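Local coordinates for protein thiosulfate sulfurtransferase YnjE (Escherichia coli, PDB 2WLR) that catalyses sulfur transfer from thiosulfate to cyanide, giving thiocyanate and sulfite, through a cysteine persulfide intermediate, at residues Trp296-Gly301 with Gly368-Glu373; Ala323-Asp326 with Met330-Phe333; Ser292-Pro297 with Lys312-Gly317; Gly391-Trp396 with Asn402-Gly407. All blocks are in the same frame, centred on the assembly; numbering follows the deposited sequence.

Interaction 1: Trp296-Gly301 with Gly368-Glu373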
loop_
_atom_site.group_PDB
_atom_site.type_symbol
_atom_site.label_atom_id
_atom_site.label_comp_id
_atom_site.label_asym_id
_atom_site.label_seq_id
_atom_site.Cartn_x
_atom_site.Cartn_y
_atom_site.Cartn_z
ATOM N N TRP A 296 10.290 4.587 -14.401
ATOM C CA TRP A 296 11.644 4.529 -14.949
ATOM C C TRP A 296 11.932 5.657 -15.992
ATOM O O TRP A 296 12.995 6.264 -15.914
ATOM C CB TRP A 296 11.933 3.115 -15.510
ATOM C CG TRP A 296 13.349 2.913 -15.844
ATOM C CD1 TRP A 296 13.890 2.824 -17.098
ATOM C CD2 TRP A 296 14.419 2.759 -14.929
ATOM N NE1 TRP A 296 15.226 2.632 -16.996
ATOM C CE2 TRP A 296 15.593 2.576 -15.683
ATOM C CE3 TRP A 296 14.512 2.753 -13.528
ATOM C CZ2 TRP A 296 16.828 2.407 -15.089
ATOM C CZ3 TRP A 296 15.732 2.589 -12.948
ATOM C CH2 TRP A 296 16.891 2.416 -13.728
ATOM N N PRO A 297 11.008 5.941 -16.932
ATOM C CA PRO A 297 11.258 7.088 -17.848
ATOM C C PRO A 297 11.513 8.423 -17.121
ATOM O O PRO A 297 12.286 9.262 -17.592
ATOM C CB PRO A 297 9.988 7.149 -18.681
ATOM C CG PRO A 297 9.547 5.710 -18.733
ATOM C CD PRO A 297 9.813 5.185 -17.329
ATOM N N GLU A 298 10.836 8.639 -15.992
ATOM C CA GLU A 298 11.129 9.793 -15.153
ATOM C C GLU A 298 12.514 9.687 -14.493
ATOM O O GLU A 298 13.298 10.639 -14.469
ATOM C CB GLU A 298 10.066 9.926 -14.053
ATOM C CG GLU A 298 8.713 10.378 -14.512
ATOM C CD GLU A 298 7.677 10.203 -13.403
ATOM O OE1 GLU A 298 7.597 11.108 -12.542
ATOM O OE2 GLU A 298 7.006 9.151 -13.394
ATOM N N PHE A 299 12.812 8.528 -13.910
ATOM C CA PHE A 299 14.069 8.284 -13.214
ATOM C C PHE A 299 15.275 8.493 -14.137
ATOM O O PHE A 299 16.301 9.008 -13.692
ATOM C CB PHE A 299 14.088 6.861 -12.618
ATOM C CG PHE A 299 15.259 6.575 -11.725
ATOM C CD1 PHE A 299 15.300 7.034 -10.399
ATOM C CD2 PHE A 299 16.341 5.825 -12.185
ATOM C CE1 PHE A 299 16.341 6.772 -9.576
ATOM C CE2 PHE A 299 17.417 5.564 -11.338
ATOM C CZ PHE A 299 17.417 6.049 -10.033
ATOM N N ILE A 300 15.138 8.150 -15.416
ATOM C CA ILE A 300 16.276 8.286 -16.333
ATOM C C ILE A 300 16.271 9.588 -17.121
ATOM O O ILE A 300 17.243 9.867 -17.823
ATOM C CB ILE A 300 16.436 7.052 -17.273
ATOM C CG1 ILE A 300 15.273 6.925 -18.254
ATOM C CG2 ILE A 300 16.654 5.805 -16.427
ATOM C CD1 ILE A 300 15.491 5.848 -19.376
ATOM N N GLY A 301 15.195 10.364 -17.017
ATOM C CA GLY A 301 15.159 11.728 -17.519
ATOM C C GLY A 301 14.553 11.906 -18.903
ATOM O O GLY A 301 14.765 12.941 -19.537
ATOM N N GLY A 368 4.294 14.333 -4.537
ATOM C CA GLY A 368 4.099 13.676 -3.218
ATOM C C GLY A 368 3.069 12.547 -3.181
ATOM O O GLY A 368 3.052 11.799 -2.200
ATOM N N TRP A 369 2.210 12.391 -4.200
ATOM C CA TRP A 369 1.116 11.391 -4.123
ATOM C C TRP A 369 1.619 9.932 -4.124
ATOM O O TRP A 369 1.266 9.146 -3.253
ATOM C CB TRP A 369 0.116 11.529 -5.257
ATOM C CG TRP A 369 -0.844 12.662 -5.170
ATOM C CD1 TRP A 369 -0.635 13.915 -4.645
ATOM C CD2 TRP A 369 -2.167 12.641 -5.678
ATOM N NE1 TRP A 369 -1.766 14.662 -4.809
ATOM C CE2 TRP A 369 -2.719 13.906 -5.440
ATOM C CE3 TRP A 369 -2.939 11.680 -6.336
ATOM C CZ2 TRP A 369 -4.022 14.226 -5.820
ATOM C CZ3 TRP A 369 -4.240 12.002 -6.702
ATOM C CH2 TRP A 369 -4.760 13.255 -6.446
ATOM N N ARG A 370 2.448 9.561 -5.097
ATOM C CA ARG A 370 2.932 8.171 -5.157
ATOM C C ARG A 370 3.798 7.853 -3.919
ATOM O O ARG A 370 3.714 6.764 -3.363
ATOM C CB ARG A 370 3.717 7.941 -6.443
ATOM C CG ARG A 370 2.882 8.008 -7.694
ATOM C CD ARG A 370 3.747 7.941 -8.945
ATOM N NE ARG A 370 4.387 9.229 -9.180
ATOM C CZ ARG A 370 5.221 9.463 -10.188
ATOM N NH1 ARG A 370 5.572 8.476 -11.011
ATOM N NH2 ARG A 370 5.722 10.680 -10.360
ATOM N N ALA A 371 4.623 8.800 -3.494
ATOM C CA ALA A 371 5.424 8.675 -2.286
ATOM C C ALA A 371 4.569 8.424 -1.058
ATOM O O ALA A 371 4.996 7.720 -0.130
ATOM C CB ALA A 371 6.267 9.943 -2.092
ATOM N N SER A 372 3.360 8.984 -1.042
ATOM C CA SER A 372 2.490 8.764 0.097
ATOM C C SER A 372 1.957 7.359 0.149
ATOM O O SER A 372 1.808 6.800 1.237
ATOM C CB SER A 372 1.337 9.742 0.067
ATOM O OG SER A 372 1.819 11.086 0.084
ATOM N N GLU A 373 1.628 6.810 -1.000
ATOM C CA GLU A 373 1.208 5.412 -1.057
ATOM C C GLU A 373 2.325 4.506 -0.544
ATOM O O GLU A 373 2.059 3.591 0.284
ATOM C CB GLU A 373 0.779 5.053 -2.495
ATOM C CG GLU A 373 0.321 3.618 -2.632
ATOM C CD GLU A 373 -0.334 3.306 -3.967
ATOM O OE1 GLU A 373 -0.455 4.207 -4.839
ATOM O OE2 GLU A 373 -0.726 2.135 -4.143
#
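E298 and R370 form an end-on salt bridge inside the third rhodanese domain, the one that holds the catalytic cysteine. The bridge ties the short helix 296-300 to the first turn of helix 369-380, which follows the active-site loop. The backbones stay well apart: the closest CA atoms, those of E298 and R370, are 13.0 Å from each other. Two long side chains span the distance, meeting head-on.

The ionic contact is paired atom for atom. NH2 of R370 donates to OE1 of E298 at 2.9 Å, in a nearly straight bond (177°). NH1 of R370 donates to OE2 of E298, also at 2.9 Å. Both oxygens use their syn lone pairs. The carboxylate and guanidinium planes are only 14° apart, so the fork is almost flat. A bend at chi3 (-77°) in R370 turns its guanidinium edge to the carboxylate.

Further polar partners fix both ends. R294 NE reaches E298 OE1, and S295 OG reaches E298 OE2. R370 NE bonds to the oxidised cysteine at position 365, and R370 NH2 to Y306 OH. E298 is thus placed as a second-shell residue that may orient R370, a probable substrate-binding arginine.

Within the second segment G368 is the N-cap, and S372 OG donates back to G368 O at 2.7 Å.

Interaction 2: Ala323-Asp326 with Met330-Phe333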
loop_
_atom_site.group_PDB
_atom_site.type_symbol
_atom_site.label_atom_id
_atom_site.label_comp_id
_atom_site.label_asym_id
_atom_site.label_seq_id
_atom_site.Cartn_x
_atom_site.Cartn_y
_atom_site.Cartn_z
ATOM N N ALA A 323 7.789 1.983 -9.040
ATOM C CA ALA A 323 6.580 2.821 -9.079
ATOM C C ALA A 323 5.576 2.200 -10.041
ATOM O O ALA A 323 4.983 1.155 -9.744
ATOM C CB ALA A 323 6.929 4.287 -9.456
ATOM N N GLY A 324 5.415 2.782 -11.221
ATOM C CA GLY A 324 4.550 2.211 -12.231
ATOM C C GLY A 324 4.923 2.678 -13.616
ATOM O O GLY A 324 6.004 3.226 -13.826
ATOM N N SER A 325 4.003 2.444 -14.546
ATOM C CA SER A 325 4.261 2.590 -15.983
ATOM C C SER A 325 4.401 4.027 -16.437
ATOM O O SER A 325 5.114 4.308 -17.403
ATOM C CB SER A 325 3.147 1.894 -16.779
ATOM O OG SER A 325 1.870 2.364 -16.412
ATOM N N ASP A 326 3.705 4.925 -15.764
ATOM C CA ASP A 326 3.830 6.335 -16.010
ATOM C C ASP A 326 3.568 7.058 -14.709
ATOM O O ASP A 326 3.456 6.421 -13.640
ATOM C CB ASP A 326 2.866 6.768 -17.118
ATOM C CG ASP A 326 1.402 6.562 -16.765
ATOM O OD1 ASP A 326 1.056 6.532 -15.558
ATOM O OD2 ASP A 326 0.577 6.423 -17.704
HETATM N N MSE A 330 0.864 2.837 -10.449
HETATM C CA MSE A 330 1.674 2.242 -9.384
HETATM C C MSE A 330 1.691 0.724 -9.458
HETATM O O MSE A 330 1.701 0.024 -8.438
HETATM C CB MSE A 330 1.174 2.750 -7.990
HETATM C CG MSE A 330 1.557 4.229 -7.653
HETATM SE SE MSE A 330 3.421 4.327 -7.433
HETATM C CE MSE A 330 3.393 3.866 -5.591
ATOM N N GLU A 331 1.808 0.190 -10.674
ATOM C CA GLU A 331 1.738 -1.256 -10.859
ATOM C C GLU A 331 2.750 -2.097 -10.085
ATOM O O GLU A 331 2.432 -3.238 -9.700
ATOM C CB GLU A 331 1.863 -1.646 -12.350
ATOM C CG GLU A 331 0.774 -1.137 -13.256
ATOM C CD GLU A 331 1.160 0.157 -13.941
ATOM O OE1 GLU A 331 1.955 0.948 -13.364
ATOM O OE2 GLU A 331 0.647 0.401 -15.065
ATOM N N ASP A 332 3.939 -1.559 -9.827
ATOM C CA ASP A 332 4.978 -2.318 -9.138
ATOM C C ASP A 332 4.627 -2.607 -7.709
ATOM O O ASP A 332 5.291 -3.387 -7.076
ATOM C CB ASP A 332 6.341 -1.605 -9.184
ATOM C CG ASP A 332 6.857 -1.377 -10.595
ATOM O OD1 ASP A 332 6.521 -2.199 -11.462
ATOM O OD2 ASP A 332 7.615 -0.393 -10.839
ATOM N N PHE A 333 3.616 -1.925 -7.187
ATOM C CA PHE A 333 3.211 -2.129 -5.811
ATOM C C PHE A 333 1.900 -2.883 -5.660
ATOM O O PHE A 333 1.466 -3.086 -4.509
ATOM C CB PHE A 333 3.137 -0.772 -5.148
ATOM C CG PHE A 333 4.486 -0.188 -4.902
ATOM C CD1 PHE A 333 5.196 -0.524 -3.754
ATOM C CD2 PHE A 333 5.048 0.678 -5.816
ATOM C CE1 PHE A 333 6.475 -0.003 -3.549
ATOM C CE2 PHE A 333 6.333 1.204 -5.584
ATOM C CZ PHE A 333 7.012 0.853 -4.449
#
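M330, present as selenomethionine, packs its backbone on G324 and its selenium on A323. The CA atoms of M330 and G324 are 4.0 Å apart. The side chain of M330 starts out away from the 323-326 segment. Bends at chi2 (-68°) and chi3 (-87°) fold the chain back, and its SE lies 4.0 Å from A323 CB. The same side chain also touches I293.

E331 follows, at the exposed side of the contact. Its chain is bent at chi2 (95°), which swings the carboxylate over to S325. OE1 of E331 accepts the backbone N of S325 at 2.8 Å, on its syn side but well out of the carboxylate plane. OE2 of E331 accepts the S325 hydroxyl OG at 2.7 Å, through its syn lone pair. One residue is therefore gripped by both oxygens.

D332 exchanges two bonds with A323. Its backbone N donates to A323 O at 2.9 Å. Its OD2 takes the backbone N of A323 at 3.0 Å, on the anti side. The backbone N and O of this buried alanine are both satisfied in this way.

F333 closes the segment. Its CE2 approaches A323 N obliquely at 3.8 Å, with A323 CA near the ring plane. F333 N bonds back to M330 O, as expected in a 3-10 turn.

Together these bonds close a tight loop between strand 319-320 and helix 343-351 of the rhodanese domain, with M330 lying against R370 at the active site.

Interaction 3: Ser292-Pro297 with Lys312-Gly317; sequences SIRSWP and KGEIAG
R294 and E314 form a buried salt bridge, with S292 and G313 as polar neighbours. NH1 of R294 lies 3.0 Å from E314 OE2, but the hydrogen bond there is weak and bent. The two side chains run antiparallel alongside each other. Their guanidinium and carboxylate planes stand 88° apart, so no flat two-pronged pairing forms.

Hydrogen bonds to uncharged partners complete the contact. The same NH1 of R294 donates to G313 O at 2.9 Å, in the carbonyl plane and on a lone pair. S292 OG donates to E314 OE1 at 2.6 Å, from above the carboxylate plane. E314 is bent at chi2 (54°), which curls its carboxylate back to its own strand, and I315 N donates to OE2 at 3.0 Å.

A water accepts from G313 N at 2.9 Å and, more weakly, from R294 NH2. R294 also uses NH2 for S304 O, and makes a cation-pi contact with W393.

The contact joins the end of strand 288-292 to strand 314-315 of the rhodanese domain. With R294 NH1, S292 OG, I315 N and Y364 OH as its partners, the buried carboxylate of E314 is probably kept ionised.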
loop_
_atom_site.group_PDB
_atom_site.type_symbol
_atom_site.label_atom_id
_atom_site.label_comp_id
_atom_site.label_asym_id
_atom_site.label_seq_id
_atom_site.Cartn_x
_atom_site.Cartn_y
_atom_site.Cartn_z
ATOM N N SER A 292 13.150 7.600 -4.892
ATOM C CA SER A 292 12.319 8.050 -5.954
ATOM C C SER A 292 11.251 7.020 -6.284
ATOM O O SER A 292 11.545 5.895 -6.741
ATOM C CB SER A 292 13.159 8.271 -7.219
ATOM O OG SER A 292 12.336 8.643 -8.288
ATOM N N ILE A 293 9.991 7.402 -6.057
ATOM C CA ILE A 293 8.830 6.628 -6.498
ATOM C C ILE A 293 8.312 7.278 -7.769
ATOM O O ILE A 293 7.247 7.859 -7.831
ATOM C CB ILE A 293 7.754 6.526 -5.379
ATOM C CG1 ILE A 293 8.392 6.071 -4.061
ATOM C CG2 ILE A 293 6.630 5.588 -5.811
ATOM C CD1 ILE A 293 9.026 4.710 -4.149
ATOM N N ARG A 294 9.143 7.155 -8.794
ATOM C CA ARG A 294 8.855 7.682 -10.108
ATOM C C ARG A 294 9.026 6.590 -11.141
ATOM O O ARG A 294 9.771 5.632 -10.897
ATOM C CB ARG A 294 9.758 8.886 -10.393
ATOM C CG ARG A 294 9.501 10.047 -9.437
ATOM C CD ARG A 294 10.433 11.259 -9.653
ATOM N NE ARG A 294 10.136 11.937 -10.903
ATOM C CZ ARG A 294 11.023 12.640 -11.615
ATOM N NH1 ARG A 294 12.290 12.704 -11.237
ATOM N NH2 ARG A 294 10.632 13.227 -12.746
ATOM N N SER A 295 8.316 6.697 -12.253
ATOM C CA SER A 295 8.420 5.679 -13.321
ATOM C C SER A 295 9.849 5.695 -13.841
ATOM O O SER A 295 10.533 6.715 -13.745
ATOM C CB SER A 295 7.434 5.950 -14.444
ATOM O OG SER A 295 7.730 7.171 -15.121
ATOM N N TRP A 296 10.290 4.587 -14.401
ATOM C CA TRP A 296 11.644 4.529 -14.949
ATOM C C TRP A 296 11.932 5.657 -15.992
ATOM O O TRP A 296 12.995 6.264 -15.914
ATOM C CB TRP A 296 11.933 3.115 -15.510
ATOM C CG TRP A 296 13.349 2.913 -15.844
ATOM C CD1 TRP A 296 13.890 2.824 -17.098
ATOM C CD2 TRP A 296 14.419 2.759 -14.929
ATOM N NE1 TRP A 296 15.226 2.632 -16.996
ATOM C CE2 TRP A 296 15.593 2.576 -15.683
ATOM C CE3 TRP A 296 14.512 2.753 -13.528
ATOM C CZ2 TRP A 296 16.828 2.407 -15.089
ATOM C CZ3 TRP A 296 15.732 2.589 -12.948
ATOM C CH2 TRP A 296 16.891 2.416 -13.728
ATOM N N PRO A 297 11.008 5.941 -16.932
ATOM C CA PRO A 297 11.258 7.088 -17.848
ATOM C C PRO A 297 11.513 8.423 -17.121
ATOM O O PRO A 297 12.286 9.262 -17.592
ATOM C CB PRO A 297 9.988 7.149 -18.681
ATOM C CG PRO A 297 9.547 5.710 -18.733
ATOM C CD PRO A 297 9.813 5.185 -17.329
ATOM N N LYS A 312 13.745 17.894 -16.578
ATOM C CA LYS A 312 13.814 16.438 -16.666
ATOM C C LYS A 312 15.030 15.949 -15.928
ATOM O O LYS A 312 16.067 16.635 -15.861
ATOM C CB LYS A 312 13.905 15.994 -18.130
ATOM C CG LYS A 312 12.703 16.339 -18.951
ATOM C CD LYS A 312 12.947 15.975 -20.420
ATOM C CE LYS A 312 11.709 16.189 -21.263
ATOM N NZ LYS A 312 12.019 16.110 -22.732
ATOM N N GLY A 313 14.922 14.751 -15.365
ATOM C CA GLY A 313 15.996 14.153 -14.634
ATOM C C GLY A 313 15.483 13.709 -13.289
ATOM O O GLY A 313 14.265 13.688 -13.058
ATOM N N GLU A 314 16.435 13.389 -12.428
ATOM C CA GLU A 314 16.207 12.853 -11.114
ATOM C C GLU A 314 17.160 13.485 -10.113
ATOM O O GLU A 314 18.233 13.980 -10.476
ATOM C CB GLU A 314 16.455 11.353 -11.175
ATOM C CG GLU A 314 16.006 10.593 -9.959
ATOM C CD GLU A 314 14.543 10.862 -9.632
ATOM O OE1 GLU A 314 13.699 10.048 -10.029
ATOM O OE2 GLU A 314 14.224 11.910 -9.033
ATOM N N ILE A 315 16.780 13.446 -8.835
ATOM C CA ILE A 315 17.646 13.877 -7.746
ATOM C C ILE A 315 18.903 13.016 -7.725
ATOM O O ILE A 315 18.843 11.774 -7.626
ATOM C CB ILE A 315 16.919 13.815 -6.384
ATOM C CG1 ILE A 315 15.689 14.726 -6.420
ATOM C CG2 ILE A 315 17.904 14.137 -5.217
ATOM C CD1 ILE A 315 14.982 14.882 -5.093
ATOM N N ALA A 316 20.058 13.659 -7.828
ATOM C CA ALA A 316 21.322 12.932 -7.829
ATOM C C ALA A 316 21.552 12.268 -6.479
ATOM O O ALA A 316 21.485 12.910 -5.421
ATOM C CB ALA A 316 22.489 13.875 -8.158
ATOM N N GLY A 317 21.825 10.966 -6.519
ATOM C CA GLY A 317 22.008 10.166 -5.344
ATOM C C GLY A 317 20.741 9.465 -4.865
ATOM O O GLY A 317 20.828 8.658 -3.957
HETATM O O HOH W 1 12.410 13.251 -15.163
#

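Interaction 4: Gly391-Trp396 with Asn402-Gly407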
loop_
_atom_site.group_PDB
_atom_site.type_symbol
_atom_site.label_atom_id
_atom_site.label_comp_id
_atom_site.label_asym_id
_atom_site.label_seq_id
_atom_site.Cartn_x
_atom_site.Cartn_y
_atom_site.Cartn_z
ATOM N N GLY A 391 8.381 18.213 -1.298
ATOM C CA GLY A 391 8.723 18.989 -2.495
ATOM C C GLY A 391 9.019 18.149 -3.732
ATOM O O GLY A 391 8.641 18.504 -4.862
ATOM N N GLY A 392 9.718 17.038 -3.518
ATOM C CA GLY A 392 10.022 16.109 -4.587
ATOM C C GLY A 392 10.796 16.731 -5.723
ATOM O O GLY A 392 11.578 17.684 -5.548
ATOM N N TRP A 393 10.568 16.191 -6.906
ATOM C CA TRP A 393 11.293 16.646 -8.078
ATOM C C TRP A 393 10.854 18.054 -8.466
ATOM O O TRP A 393 11.656 18.851 -8.945
ATOM C CB TRP A 393 11.091 15.662 -9.229
ATOM C CG TRP A 393 11.652 16.178 -10.524
ATOM C CD1 TRP A 393 10.953 16.544 -11.622
ATOM C CD2 TRP A 393 13.038 16.324 -10.845
ATOM N NE1 TRP A 393 11.825 16.952 -12.621
ATOM C CE2 TRP A 393 13.106 16.830 -12.161
ATOM C CE3 TRP A 393 14.214 16.120 -10.137
ATOM C CZ2 TRP A 393 14.335 17.124 -12.787
ATOM C CZ3 TRP A 393 15.424 16.409 -10.735
ATOM C CH2 TRP A 393 15.470 16.891 -12.063
ATOM N N TYR A 394 9.595 18.393 -8.250
ATOM C CA TYR A 394 9.136 19.752 -8.566
ATOM C C TYR A 394 9.900 20.825 -7.821
ATOM O O TYR A 394 10.326 21.818 -8.402
ATOM C CB TYR A 394 7.629 19.894 -8.260
ATOM C CG TYR A 394 6.876 21.056 -8.895
ATOM C CD1 TYR A 394 7.369 21.743 -10.013
ATOM C CD2 TYR A 394 5.633 21.431 -8.420
ATOM C CE1 TYR A 394 6.653 22.798 -10.582
ATOM C CE2 TYR A 394 4.921 22.474 -8.979
ATOM C CZ TYR A 394 5.423 23.137 -10.078
ATOM O OH TYR A 394 4.660 24.164 -10.604
ATOM N N GLU A 395 10.083 20.642 -6.526
ATOM C CA GLU A 395 10.851 21.583 -5.749
ATOM C C GLU A 395 12.330 21.502 -6.098
ATOM O O GLU A 395 12.965 22.548 -6.351
ATOM C CB GLU A 395 10.631 21.346 -4.263
ATOM C CG GLU A 395 11.296 22.423 -3.409
ATOM C CD GLU A 395 11.282 22.143 -1.945
ATOM O OE1 GLU A 395 11.342 20.959 -1.521
ATOM O OE2 GLU A 395 11.255 23.153 -1.217
ATOM N N TRP A 396 12.891 20.299 -6.090
ATOM C CA TRP A 396 14.339 20.117 -6.259
ATOM C C TRP A 396 14.794 20.801 -7.528
ATOM O O TRP A 396 15.745 21.601 -7.509
ATOM C CB TRP A 396 14.672 18.632 -6.316
ATOM C CG TRP A 396 16.119 18.314 -6.327
ATOM C CD1 TRP A 396 16.892 18.076 -7.409
ATOM C CD2 TRP A 396 16.941 18.117 -5.187
ATOM N NE1 TRP A 396 18.153 17.762 -7.028
ATOM C CE2 TRP A 396 18.233 17.781 -5.662
ATOM C CE3 TRP A 396 16.732 18.204 -3.804
ATOM C CZ2 TRP A 396 19.300 17.532 -4.811
ATOM C CZ3 TRP A 396 17.801 17.956 -2.960
ATOM C CH2 TRP A 396 19.067 17.619 -3.468
ATOM N N ASN A 402 20.714 22.539 -7.906
ATOM C CA ASN A 402 20.582 21.255 -7.222
ATOM C C ASN A 402 21.032 20.105 -8.135
ATOM O O ASN A 402 20.609 20.066 -9.275
ATOM C CB ASN A 402 19.138 21.031 -6.788
ATOM C CG ASN A 402 18.790 21.801 -5.548
ATOM O OD1 ASN A 402 19.619 21.963 -4.653
ATOM N ND2 ASN A 402 17.552 22.247 -5.467
ATOM N N PRO A 403 21.899 19.209 -7.647
ATOM C CA PRO A 403 22.472 18.165 -8.508
ATOM C C PRO A 403 21.424 17.224 -9.091
ATOM O O PRO A 403 20.535 16.747 -8.353
ATOM C CB PRO A 403 23.398 17.404 -7.567
ATOM C CG PRO A 403 23.744 18.381 -6.489
ATOM C CD PRO A 403 22.499 19.186 -6.302
ATOM N N VAL A 404 21.537 16.974 -10.396
ATOM C CA VAL A 404 20.601 16.151 -11.167
ATOM C C VAL A 404 21.335 14.938 -11.753
ATOM O O VAL A 404 22.471 15.059 -12.264
ATOM C CB VAL A 404 19.920 16.974 -12.323
ATOM C CG1 VAL A 404 19.115 16.064 -13.275
ATOM C CG2 VAL A 404 19.035 18.079 -11.775
ATOM N N ALA A 405 20.709 13.760 -11.667
ATOM C CA ALA A 405 21.209 12.547 -12.337
ATOM C C ALA A 405 20.304 12.237 -13.514
ATOM O O ALA A 405 19.101 12.492 -13.468
ATOM C CB ALA A 405 21.235 11.357 -11.398
ATOM N N THR A 406 20.874 11.679 -14.575
ATOM C CA THR A 406 20.102 11.369 -15.759
ATOM C C THR A 406 20.638 10.120 -16.438
ATOM O O THR A 406 21.757 9.698 -16.171
ATOM C CB THR A 406 20.105 12.542 -16.750
ATOM O OG1 THR A 406 19.079 12.354 -17.733
ATOM C CG2 THR A 406 21.455 12.667 -17.442
ATOM N N GLY A 407 19.816 9.543 -17.303
ATOM C CA GLY A 407 20.197 8.369 -18.082
ATOM C C GLY A 407 20.148 7.042 -17.350
ATOM O O GLY A 407 19.999 6.974 -16.117
#
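W396 and N402 are brought together by their first torsions. CG of W396 lies opposite the backbone N (chi1 -173°), which sends the indole out from the helix to the 402-407 segment. CG of N402 lies opposite its carbonyl carbon (chi1 -78°), which swings the amide back to the helix. The contact links helix 392-396 of the rhodanese domain to the chain leading into strand 404-405, which pairs antiparallel with strand 314-315.

N402 covers one face of the indole and also binds the backbone of W396. Its CB makes a CH-pi contact, 3.6 Å from the centroid of the five-membered ring of W396. Ring and amide planes are 25° apart, in a stacked relation. ND2 of N402 donates to W396 O at 2.8 Å, almost straight and on a lone pair of that carbonyl. Its other amide atom, OD1, bonds to R280.

The ring edge of W396 is used too. NE1 of W396 donates to P403 O at 2.9 Å, staying near its own ring plane but meeting the carbonyl from above. CZ2 of W396 touches P403 CD at 3.9 Å.

W393, one turn earlier, reaches the strand with its far rim, while its NE1 bonds to P311 O. CH2 of the W393 ring lies 3.8 Å from V404 CG2, with the methyl near the ring plane.

All four contacts belong to the third rhodanese domain. Interaction 1 reaches the catalytic cysteine directly, through R370, and the side chain of R370 is about 8 Å from a bound HEPES molecule. The centres of interactions 1 and 3 are about 6 Å apart. R294 connects the two, since it grips E298 as well as E314. Interaction 2 lies about 9 Å from interaction 1 between centres and packs M330 against E373 too. Interaction 4 is farther out, about 20 Å from interaction 2 between centres. It joins interaction 3 through strands 314-315 and 404-405, where E314 O and A405 N are 2.8 Å apart. The W393 ring also packs on G313.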